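Local coordinates for protein uronate dehydrogenase (Agrobacterium tumefaciens, PDB 3RFX) that oxidises hexuronic acids such as glucuronate and galacturonate to aldaric acid lactones, passing the hydride to NAD bound on a Rossmann fold, at residues 6-11 with 30-35; 59-64 with 92-97; 69-74 with 107-112. The protein carries 1 engineered substitution. All coordinates share one frame; numbering follows the deposited sequence.

Contact 1 of 3, residues 6-11 with 30-35; sequences LLVTGA and LRLADL. With NAD (nicotinamide-adenine-dinucleotide), chain D.
L6 pairs with L30, L7 with R31 and V8 with L32 as two neighbouring parallel strands, their axes 4.8 Å apart at closest approach and their directions 20° apart. The backbone ladder runs R31 N to L6 O, V8 N to R31 O and A33 N to V8 O. Where 6-11 leaves the sheet, A11 N still reaches A33 O, at 2.9 Å.

On the L6 and V8 face L6 and L30 lie side by side, L6 CD2 to L30 CD1 3.8 Å, and L32 CD1 comes as close to V8 CB. A11 folds back over the same leucine, its CB 3.6 Å from L32 CB. On the other face L7 CD1 lies against the stem of R31 and 4.2 Å from A33 CB, while the guanidinium group leads off to a salt bridge with E46.

At the C-terminal end D34 turns its carboxylate to the adenosine ribose, with CG anti to the backbone N (chi1 -156°). NAD O3B donates to D34 OD1 and NAD O2B to D34 OD2, each at 2.7 Å. Second donors, A12 N to OD1 and S36 N to OD2, hold the carboxylate in place. G10 opens the GxxGxxG turn, its CA 3.7 Å from NAD O4B. An acidic group occupied by both ribose hydroxyls would probably repel a 2'-phosphate, consistent with the use of NAD rather than NADP.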
loop_
_atom_site.group_PDB
_atom_site.type_symbol
_atom_site.label_atom_id
_atom_site.label_comp_id
_atom_site.label_asym_id
_atom_site.label_seq_id
_atom_site.Cartn_x
_atom_site.Cartn_y
_atom_site.Cartn_z
ATOM N N LEU A 6 7.260 38.951 13.280
ATOM C CA LEU A 6 7.753 37.714 12.687
ATOM C C LEU A 6 9.262 37.654 12.845
ATOM O O LEU A 6 9.959 38.608 12.509
ATOM C CB LEU A 6 7.389 37.663 11.202
ATOM C CG LEU A 6 8.000 36.511 10.395
ATOM C CD1 LEU A 6 7.560 35.162 10.971
ATOM C CD2 LEU A 6 7.624 36.636 8.920
ATOM N N LEU A 7 9.764 36.542 13.372
ATOM C CA LEU A 7 11.197 36.312 13.462
ATOM C C LEU A 7 11.710 35.581 12.212
ATOM O O LEU A 7 11.131 34.575 11.791
ATOM C CB LEU A 7 11.527 35.484 14.702
ATOM C CG LEU A 7 12.968 34.994 14.905
ATOM C CD1 LEU A 7 13.948 36.151 15.103
ATOM C CD2 LEU A 7 13.048 34.033 16.082
ATOM N N VAL A 8 12.787 36.095 11.621
ATOM C CA VAL A 8 13.526 35.359 10.591
ATOM C C VAL A 8 14.954 35.126 11.070
ATOM O O VAL A 8 15.725 36.078 11.222
ATOM C CB VAL A 8 13.566 36.114 9.246
ATOM C CG1 VAL A 8 14.318 35.292 8.194
ATOM C CG2 VAL A 8 12.160 36.441 8.765
ATOM N N THR A 9 15.304 33.868 11.333
ATOM C CA THR A 9 16.673 33.521 11.697
ATOM C C THR A 9 17.499 33.275 10.425
ATOM O O THR A 9 16.940 33.147 9.344
ATOM C CB THR A 9 16.750 32.276 12.599
ATOM O OG1 THR A 9 16.364 31.109 11.854
ATOM C CG2 THR A 9 15.840 32.429 13.839
ATOM N N GLY A 10 18.821 33.211 10.569
ATOM C CA GLY A 10 19.718 33.100 9.420
ATOM C C GLY A 10 19.564 34.242 8.430
ATOM O O GLY A 10 19.790 34.080 7.219
ATOM N N ALA A 11 19.202 35.415 8.941
ATOM C CA ALA A 11 18.811 36.532 8.082
ATOM C C ALA A 11 19.957 37.186 7.302
ATOM O O ALA A 11 19.711 38.019 6.439
ATOM C CB ALA A 11 18.061 37.589 8.886
ATOM N N LEU A 30 9.408 43.141 11.605
ATOM C CA LEU A 30 10.214 41.994 11.235
ATOM C C LEU A 30 11.469 41.975 12.093
ATOM O O LEU A 30 12.256 42.922 12.073
ATOM C CB LEU A 30 10.590 42.074 9.754
ATOM C CG LEU A 30 10.873 40.772 9.009
ATOM C CD1 LEU A 30 9.651 39.870 9.046
ATOM C CD2 LEU A 30 11.264 41.083 7.565
ATOM N N ARG A 31 11.652 40.910 12.866
ATOM C CA ARG A 31 12.873 40.755 13.634
ATOM C C ARG A 31 13.817 39.816 12.900
ATOM O O ARG A 31 13.473 38.664 12.637
ATOM C CB ARG A 31 12.592 40.226 15.042
ATOM C CG ARG A 31 13.844 40.025 15.872
ATOM C CD ARG A 31 13.511 39.580 17.286
ATOM N NE ARG A 31 12.761 40.603 18.012
ATOM C CZ ARG A 31 12.250 40.422 19.227
ATOM N NH1 ARG A 31 12.398 39.256 19.841
ATOM N NH2 ARG A 31 11.581 41.402 19.821
ATOM N N LEU A 32 14.999 40.326 12.567
ATOM C CA LEU A 32 16.019 39.564 11.853
ATOM C C LEU A 32 17.121 39.154 12.811
ATOM O O LEU A 32 17.577 39.959 13.630
ATOM C CB LEU A 32 16.623 40.398 10.710
ATOM C CG LEU A 32 15.753 40.845 9.533
ATOM C CD1 LEU A 32 14.747 39.755 9.139
ATOM C CD2 LEU A 32 15.034 42.151 9.834
ATOM N N ALA A 33 17.559 37.905 12.713
ATOM C CA ALA A 33 18.631 37.421 13.570
ATOM C C ALA A 33 19.656 36.614 12.785
ATOM O O ALA A 33 19.328 35.981 11.781
ATOM C CB ALA A 33 18.066 36.585 14.726
ATOM N N ASP A 34 20.901 36.650 13.249
ATOM C CA ASP A 34 21.963 35.832 12.680
ATOM C C ASP A 34 23.164 35.879 13.610
ATOM O O ASP A 34 23.275 36.785 14.438
ATOM C CB ASP A 34 22.350 36.328 11.283
ATOM C CG ASP A 34 22.996 35.235 10.428
ATOM O OD1 ASP A 34 22.372 34.840 9.429
ATOM O OD2 ASP A 34 24.111 34.771 10.753
ATOM N N LEU A 35 24.039 34.885 13.495
ATOM C CA LEU A 35 25.306 34.893 14.212
ATOM C C LEU A 35 26.199 35.981 13.607
ATOM O O LEU A 35 26.989 36.621 14.307
ATOM C CB LEU A 35 25.986 33.530 14.092
ATOM C CG LEU A 35 27.369 33.362 14.732
ATOM C CD1 LEU A 35 27.290 33.490 16.245
ATOM C CD2 LEU A 35 27.986 32.028 14.347
HETATM P PA NAD D . 23.264 30.076 4.431
HETATM O O1A NAD D . 24.522 28.974 4.848
HETATM O O2A NAD D . 23.426 30.947 2.985
HETATM O O5B NAD D . 22.401 30.843 5.716
HETATM C C5B NAD D . 22.646 30.328 6.977
HETATM C C4B NAD D . 22.736 31.371 8.092
HETATM O O4B NAD D . 22.643 30.811 9.394
HETATM C C3B NAD D . 23.946 32.195 8.019
HETATM O O3B NAD D . 23.823 33.509 7.605
HETATM C C2B NAD D . 24.753 31.815 9.190
HETATM O O2B NAD D . 25.662 32.780 9.701
HETATM C C1B NAD D . 23.717 31.336 10.147
HETATM N N9A NAD D . 24.187 30.460 11.185
HETATM C C8A NAD D . 25.030 29.336 11.043
HETATM N N7A NAD D . 25.298 28.865 12.308
HETATM C C5A NAD D . 24.651 29.711 13.234
HETATM C C6A NAD D . 24.590 29.695 14.639
HETATM N N6A NAD D . 25.297 28.698 15.365
HETATM N N1A NAD D . 23.856 30.667 15.296
HETATM C C2A NAD D . 23.185 31.649 14.598
HETATM N N3A NAD D . 23.235 31.667 13.165
HETATM C C4A NAD D . 23.969 30.699 12.527
HETATM O O3 NAD D . 22.153 29.031 4.116
HETATM P PN NAD D . 20.982 29.220 3.053
HETATM O O1N NAD D . 20.512 30.663 3.010
HETATM O O2N NAD D . 21.432 28.798 1.660
HETATM O O5D NAD D . 19.778 28.306 3.515
#

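Contact 2 of 3, residues 59-64 with 92-97; sequences NAMVAG and YNLYEA. With PO4 (phosphate ion), chain E.
V62 reaches from the last turn of helix 55-62 to A97 and L94 on helix 80-100. Its CB already points at the partner helix and lies 3.9 Å from A97 CB. From there the side chain forks. CG1, anti to the backbone N (chi1 171°), comes up against the carbonyl group of A97, 3.9 Å from A97 O. CG2 takes the branch beside the backbone N and settles between two neighbours, 3.8 Å from A97 CB and 3.9 Å from L94 CD1. The valine and leucine side chains cross at about a right angle and touch through one methyl of each, CG2 and CD1.

A97 answers from the other helix. Its CB faces 59-64 and also meets N59 CA at 3.8 Å, and the small methyl lets the backbones close to 4.7 Å between N59 CA and A97 CA. M61 adds a lesser touch: its chain bends at chi3 (57°), which brings CE round to within 4.1 Å of L94 CD1.

No hydrogen bond joins the two helices. The polar end of N59 looks past the interface, with OD1 bonded to H101. Just beyond the helix, G64 N makes a weak bond to a phosphate ion, probably from the crystallisation liquor, which H101 also holds. M61 and V62 rest on L7 of strand 5-9. This is apolar packing of two helices side by side over one face of a Rossmann sheet, joining the crossover helix between its two halves to the first helix of the second half.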
loop_
_atom_site.group_PDB
_atom_site.type_symbol
_atom_site.label_atom_id
_atom_site.label_comp_id
_atom_site.label_asym_id
_atom_site.label_seq_id
_atom_site.Cartn_x
_atom_site.Cartn_y
_atom_site.Cartn_z
ATOM N N ASN A 59 16.387 32.509 23.780
ATOM C CA ASN A 59 15.180 32.902 24.508
ATOM C C ASN A 59 14.784 34.358 24.237
ATOM O O ASN A 59 13.631 34.649 23.910
ATOM C CB ASN A 59 15.349 32.651 26.009
ATOM C CG ASN A 59 14.049 32.819 26.775
ATOM O OD1 ASN A 59 13.543 33.936 26.931
ATOM N ND2 ASN A 59 13.497 31.708 27.251
ATOM N N ALA A 60 15.747 35.272 24.349
ATOM C CA ALA A 60 15.489 36.686 24.080
ATOM C C ALA A 60 15.118 36.939 22.617
ATOM O O ALA A 60 14.247 37.765 22.310
ATOM C CB ALA A 60 16.694 37.530 24.486
ATOM N N MET A 61 15.777 36.219 21.712
ATOM C CA MET A 61 15.503 36.337 20.285
ATOM C C MET A 61 14.042 36.008 19.982
ATOM O O MET A 61 13.378 36.703 19.210
ATOM C CB MET A 61 16.432 35.400 19.498
ATOM C CG MET A 61 16.295 35.493 17.984
ATOM S SD MET A 61 17.311 34.243 17.168
ATOM C CE MET A 61 16.655 32.751 17.912
ATOM N N VAL A 62 13.541 34.951 20.608
ATOM C CA VAL A 62 12.192 34.472 20.315
ATOM C C VAL A 62 11.083 35.263 21.022
ATOM O O VAL A 62 10.005 35.474 20.462
ATOM C CB VAL A 62 12.068 32.959 20.625
ATOM C CG1 VAL A 62 10.613 32.498 20.540
ATOM C CG2 VAL A 62 12.950 32.152 19.661
ATOM N N ALA A 63 11.352 35.694 22.254
ATOM C CA ALA A 63 10.348 36.392 23.063
ATOM C C ALA A 63 9.711 37.556 22.312
ATOM O O ALA A 63 10.407 38.398 21.741
ATOM C CB ALA A 63 10.968 36.872 24.387
ATOM N N GLY A 64 8.383 37.595 22.301
ATOM C CA GLY A 64 7.659 38.655 21.625
ATOM C C GLY A 64 7.331 38.401 20.162
ATOM O O GLY A 64 6.674 39.225 19.524
ATOM N N TYR A 92 17.437 22.547 19.685
ATOM C CA TYR A 92 16.923 22.384 21.040
ATOM C C TYR A 92 16.607 23.752 21.662
ATOM O O TYR A 92 15.509 23.974 22.177
ATOM C CB TYR A 92 17.900 21.593 21.908
ATOM C CG TYR A 92 17.498 21.574 23.369
ATOM C CD1 TYR A 92 16.447 20.771 23.811
ATOM C CD2 TYR A 92 18.148 22.383 24.297
ATOM C CE1 TYR A 92 16.070 20.763 25.141
ATOM C CE2 TYR A 92 17.786 22.379 25.623
ATOM C CZ TYR A 92 16.741 21.569 26.043
ATOM O OH TYR A 92 16.368 21.568 27.366
ATOM N N ASN A 93 17.558 24.679 21.590
ATOM C CA ASN A 93 17.350 26.011 22.157
ATOM C C ASN A 93 16.183 26.758 21.522
ATOM O O ASN A 93 15.427 27.454 22.206
ATOM C CB ASN A 93 18.635 26.850 22.056
ATOM C CG ASN A 93 19.738 26.322 22.946
ATOM O OD1 ASN A 93 19.475 25.592 23.905
ATOM N ND2 ASN A 93 20.988 26.685 22.636
ATOM N N LEU A 94 16.034 26.635 20.208
ATOM C CA LEU A 94 14.933 27.307 19.541
ATOM C C LEU A 94 13.585 26.759 20.024
ATOM O O LEU A 94 12.660 27.531 20.270
ATOM C CB LEU A 94 15.020 27.150 18.019
ATOM C CG LEU A 94 13.967 27.945 17.245
ATOM C CD1 LEU A 94 14.351 29.419 17.202
ATOM C CD2 LEU A 94 13.807 27.390 15.824
ATOM N N TYR A 95 13.473 25.435 20.138
ATOM C CA TYR A 95 12.195 24.824 20.536
ATOM C C TYR A 95 11.845 25.114 22.002
ATOM O O TYR A 95 10.688 25.405 22.334
ATOM C CB TYR A 95 12.118 23.321 20.162
ATOM C CG TYR A 95 11.616 23.210 18.738
ATOM C CD1 TYR A 95 10.273 22.984 18.470
ATOM C CD2 TYR A 95 12.470 23.461 17.661
ATOM C CE1 TYR A 95 9.793 22.949 17.163
ATOM C CE2 TYR A 95 12.004 23.431 16.354
ATOM C CZ TYR A 95 10.670 23.178 16.108
ATOM O OH TYR A 95 10.209 23.158 14.814
ATOM N N GLU A 96 12.855 25.072 22.860
ATOM C CA GLU A 96 12.677 25.461 24.256
ATOM C C GLU A 96 12.243 26.924 24.387
ATOM O O GLU A 96 11.366 27.260 25.197
ATOM C CB GLU A 96 13.945 25.171 25.060
ATOM C CG GLU A 96 14.006 23.743 25.551
ATOM C CD GLU A 96 12.776 23.375 26.368
ATOM O OE1 GLU A 96 12.663 23.857 27.512
ATOM O OE2 GLU A 96 11.905 22.630 25.865
ATOM N N ALA A 97 12.836 27.795 23.576
ATOM C CA ALA A 97 12.494 29.209 23.620
ATOM C C ALA A 97 11.063 29.438 23.151
ATOM O O ALA A 97 10.317 30.229 23.737
ATOM C CB ALA A 97 13.464 30.017 22.792
HETATM P P PO4 E . 5.615 35.929 26.079
HETATM O O1 PO4 E . 6.509 35.034 26.899
HETATM O O2 PO4 E . 4.386 35.159 25.659
HETATM O O3 PO4 E . 5.181 37.099 26.930
HETATM O O4 PO4 E . 6.374 36.421 24.857
#

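Contact 3 of 3, residues 69-74 with 107-112; sequences VHLGGI and VFASSN. With NAD (nicotinamide-adenine-dinucleotide), chain D.
H70 sits between V107 and A109 in the backbone ladder of a parallel pair, the two strands of a beta-alpha-beta unit in the second half of the Rossmann fold. H70 N donates to V107 O at 2.8 Å, and H70 O accepts from A109 N at 3.2 Å, this second donor lying 27° from the carbonyl plane.

The first shell of side chains divides between the two faces. On one, H70 and F108 run side by side, both with CG anti to the backbone N, which sends them the same way, and similar chi2 values (47° and 49°) let the rings meet edge to edge: H70 CD2 lies 3.7 Å from F108 CD1, near the plane of each ring. On the other, V69 CG2 touches V107 CB loosely at 4.4 Å. Past the last bridge L71 begins pointing away, but its end swings back until CD2 lies 3.9 Å from A109 CB.

Further out, helix 80-100 brings L91 against both H70 and F108, and L94 against the imidazole, while helix 182-194 brings F193 to both valines. H70 ND1 is hydrogen-bonded to T9 OG1 on the adjacent strand, which fixes the turn of the imidazole. The same hydroxyl also pairs with G72 N, so one side chain of strand 5-9 anchors both the end of strand 67-70 and the loop that leads to the cofactor.

Beyond F108 the second strand kinks, with A109 at the centre of an inverse gamma turn and its carbonyl oxygen bonded to K140. In the first segment the chain runs on through two glycines to the adenosine ribose, where G73 N points at the ring oxygen NAD O4B, 3.1 Å away, with an N-H...O angle of 166°.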
loop_
_atom_site.group_PDB
_atom_site.type_symbol
_atom_site.label_atom_id
_atom_site.label_comp_id
_atom_site.label_asym_id
_atom_site.label_seq_id
_atom_site.Cartn_x
_atom_site.Cartn_y
_atom_site.Cartn_z
ATOM N N VAL A 69 10.415 31.998 11.049
ATOM C CA VAL A 69 10.932 31.350 9.851
ATOM C C VAL A 69 12.384 31.028 10.163
ATOM O O VAL A 69 13.241 31.914 10.212
ATOM C CB VAL A 69 10.805 32.241 8.611
ATOM C CG1 VAL A 69 11.455 31.563 7.395
ATOM C CG2 VAL A 69 9.338 32.534 8.326
ATOM N N HIS A 70 12.650 29.756 10.430
ATOM C CA HIS A 70 13.956 29.347 10.919
ATOM C C HIS A 70 14.892 28.924 9.784
ATOM O O HIS A 70 14.918 27.753 9.395
ATOM C CB HIS A 70 13.815 28.210 11.935
ATOM C CG HIS A 70 15.113 27.788 12.543
ATOM N ND1 HIS A 70 16.029 28.693 13.037
ATOM C CD2 HIS A 70 15.650 26.560 12.742
ATOM C CE1 HIS A 70 17.080 28.041 13.500
ATOM N NE2 HIS A 70 16.872 26.745 13.343
ATOM N N LEU A 71 15.673 29.878 9.285
ATOM C CA LEU A 71 16.629 29.632 8.197
ATOM C C LEU A 71 18.053 29.475 8.724
ATOM O O LEU A 71 18.952 29.015 8.010
ATOM C CB LEU A 71 16.570 30.776 7.193
ATOM C CG LEU A 71 15.181 31.074 6.626
ATOM C CD1 LEU A 71 15.203 32.279 5.706
ATOM C CD2 LEU A 71 14.614 29.843 5.907
ATOM N N GLY A 72 18.252 29.851 9.984
ATOM C CA GLY A 72 19.573 29.848 10.585
ATOM C C GLY A 72 20.127 28.471 10.874
ATOM O O GLY A 72 19.419 27.582 11.335
ATOM N N GLY A 73 21.416 28.297 10.619
ATOM C CA GLY A 73 22.057 27.017 10.830
ATOM C C GLY A 73 23.018 26.682 9.706
ATOM O O GLY A 73 23.369 27.548 8.895
ATOM N N ILE A 74 23.438 25.424 9.662
ATOM C CA ILE A 74 24.386 24.953 8.659
ATOM C C ILE A 74 23.651 24.234 7.533
ATOM O O ILE A 74 22.939 23.255 7.767
ATOM C CB ILE A 74 25.426 24.005 9.268
ATOM C CG1 ILE A 74 26.129 24.665 10.462
ATOM C CG2 ILE A 74 26.435 23.572 8.208
ATOM C CD1 ILE A 74 26.957 25.869 10.092
ATOM N N VAL A 107 8.234 27.809 10.705
ATOM C CA VAL A 107 8.595 27.228 9.407
ATOM C C VAL A 107 10.057 26.814 9.527
ATOM O O VAL A 107 10.938 27.661 9.668
ATOM C CB VAL A 107 8.405 28.222 8.240
ATOM C CG1 VAL A 107 8.929 27.630 6.913
ATOM C CG2 VAL A 107 6.944 28.601 8.084
ATOM N N PHE A 108 10.316 25.511 9.518
ATOM C CA PHE A 108 11.672 24.999 9.659
ATOM C C PHE A 108 12.289 24.724 8.288
ATOM O O PHE A 108 11.702 24.017 7.477
ATOM C CB PHE A 108 11.655 23.709 10.480
ATOM C CG PHE A 108 12.988 23.015 10.567
ATOM C CD1 PHE A 108 14.135 23.717 10.910
ATOM C CD2 PHE A 108 13.092 21.651 10.334
ATOM C CE1 PHE A 108 15.362 23.074 11.011
ATOM C CE2 PHE A 108 14.322 21.001 10.432
ATOM C CZ PHE A 108 15.452 21.712 10.778
ATOM N N ALA A 109 13.469 25.284 8.034
ATOM C CA ALA A 109 14.214 24.952 6.819
ATOM C C ALA A 109 14.891 23.596 6.978
ATOM O O ALA A 109 16.032 23.514 7.428
ATOM C CB ALA A 109 15.259 26.027 6.518
ATOM N N SER A 110 14.179 22.524 6.656
ATOM C CA SER A 110 14.813 21.222 6.571
ATOM C C SER A 110 15.473 21.166 5.191
ATOM O O SER A 110 15.684 22.201 4.551
ATOM C CB SER A 110 13.792 20.090 6.737
ATOM O OG SER A 110 14.442 18.831 6.863
ATOM N N SER A 111 15.764 19.967 4.707
ATOM C CA SER A 111 16.556 19.864 3.490
ATOM C C SER A 111 16.279 18.582 2.725
ATOM O O SER A 111 15.969 17.556 3.326
ATOM C CB SER A 111 18.042 19.895 3.868
ATOM O OG SER A 111 18.842 19.685 2.728
ATOM N N ASN A 112 16.426 18.635 1.400
ATOM C CA ASN A 112 16.418 17.416 0.599
ATOM C C ASN A 112 17.520 16.459 1.044
ATOM O O ASN A 112 17.456 15.258 0.779
ATOM C CB ASN A 112 16.585 17.744 -0.895
ATOM C CG ASN A 112 17.970 18.306 -1.217
ATOM O OD1 ASN A 112 18.913 17.554 -1.458
ATOM N ND2 ASN A 112 18.096 19.626 -1.198
HETATM P PA NAD D . 23.264 30.076 4.431
HETATM O O1A NAD D . 24.522 28.974 4.848
HETATM O O2A NAD D . 23.426 30.947 2.985
HETATM O O5B NAD D . 22.401 30.843 5.716
HETATM C C5B NAD D . 22.646 30.328 6.977
HETATM C C4B NAD D . 22.736 31.371 8.092
HETATM O O4B NAD D . 22.643 30.811 9.394
HETATM C C3B NAD D . 23.946 32.195 8.019
HETATM O O3B NAD D . 23.823 33.509 7.605
HETATM C C2B NAD D . 24.753 31.815 9.190
HETATM O O2B NAD D . 25.662 32.780 9.701
HETATM C C1B NAD D . 23.717 31.336 10.147
HETATM N N9A NAD D . 24.187 30.460 11.185
HETATM C C8A NAD D . 25.030 29.336 11.043
HETATM N N7A NAD D . 25.298 28.865 12.308
HETATM C C5A NAD D . 24.651 29.711 13.234
HETATM C C6A NAD D . 24.590 29.695 14.639
HETATM N N6A NAD D . 25.297 28.698 15.365
HETATM N N1A NAD D . 23.856 30.667 15.296
HETATM C C2A NAD D . 23.185 31.649 14.598
HETATM N N3A NAD D . 23.235 31.667 13.165
HETATM C C4A NAD D . 23.969 30.699 12.527
HETATM O O3 NAD D . 22.153 29.031 4.116
HETATM P PN NAD D . 20.982 29.220 3.053
HETATM O O1N NAD D . 20.512 30.663 3.010
HETATM O O2N NAD D . 21.432 28.798 1.660
HETATM O O5D NAD D . 19.778 28.306 3.515
#

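Contact 1 closes before the others open, whereas contacts 2 and 3 interleave along the chain: helix 55-62 leads into strand 67-70, and helix 80-100 links that strand to 105-111. Contacts 1 and 3 lie about 12 Å apart, centre to centre, in one seven-stranded parallel sheet, meeting where strands 5-9 and 67-70 run side by side. Contact 2 lies in the helix layer on one side of that sheet, about 12 Å from contact 1 and 15 Å from contact 3. R31 reaches it through the carbonyls of M61 and A63, and L94 packs on H70. The cofactor is touched by contacts 1 and 3, at the C-terminal ends of their strands, as expected for a Rossmann dehydrogenase.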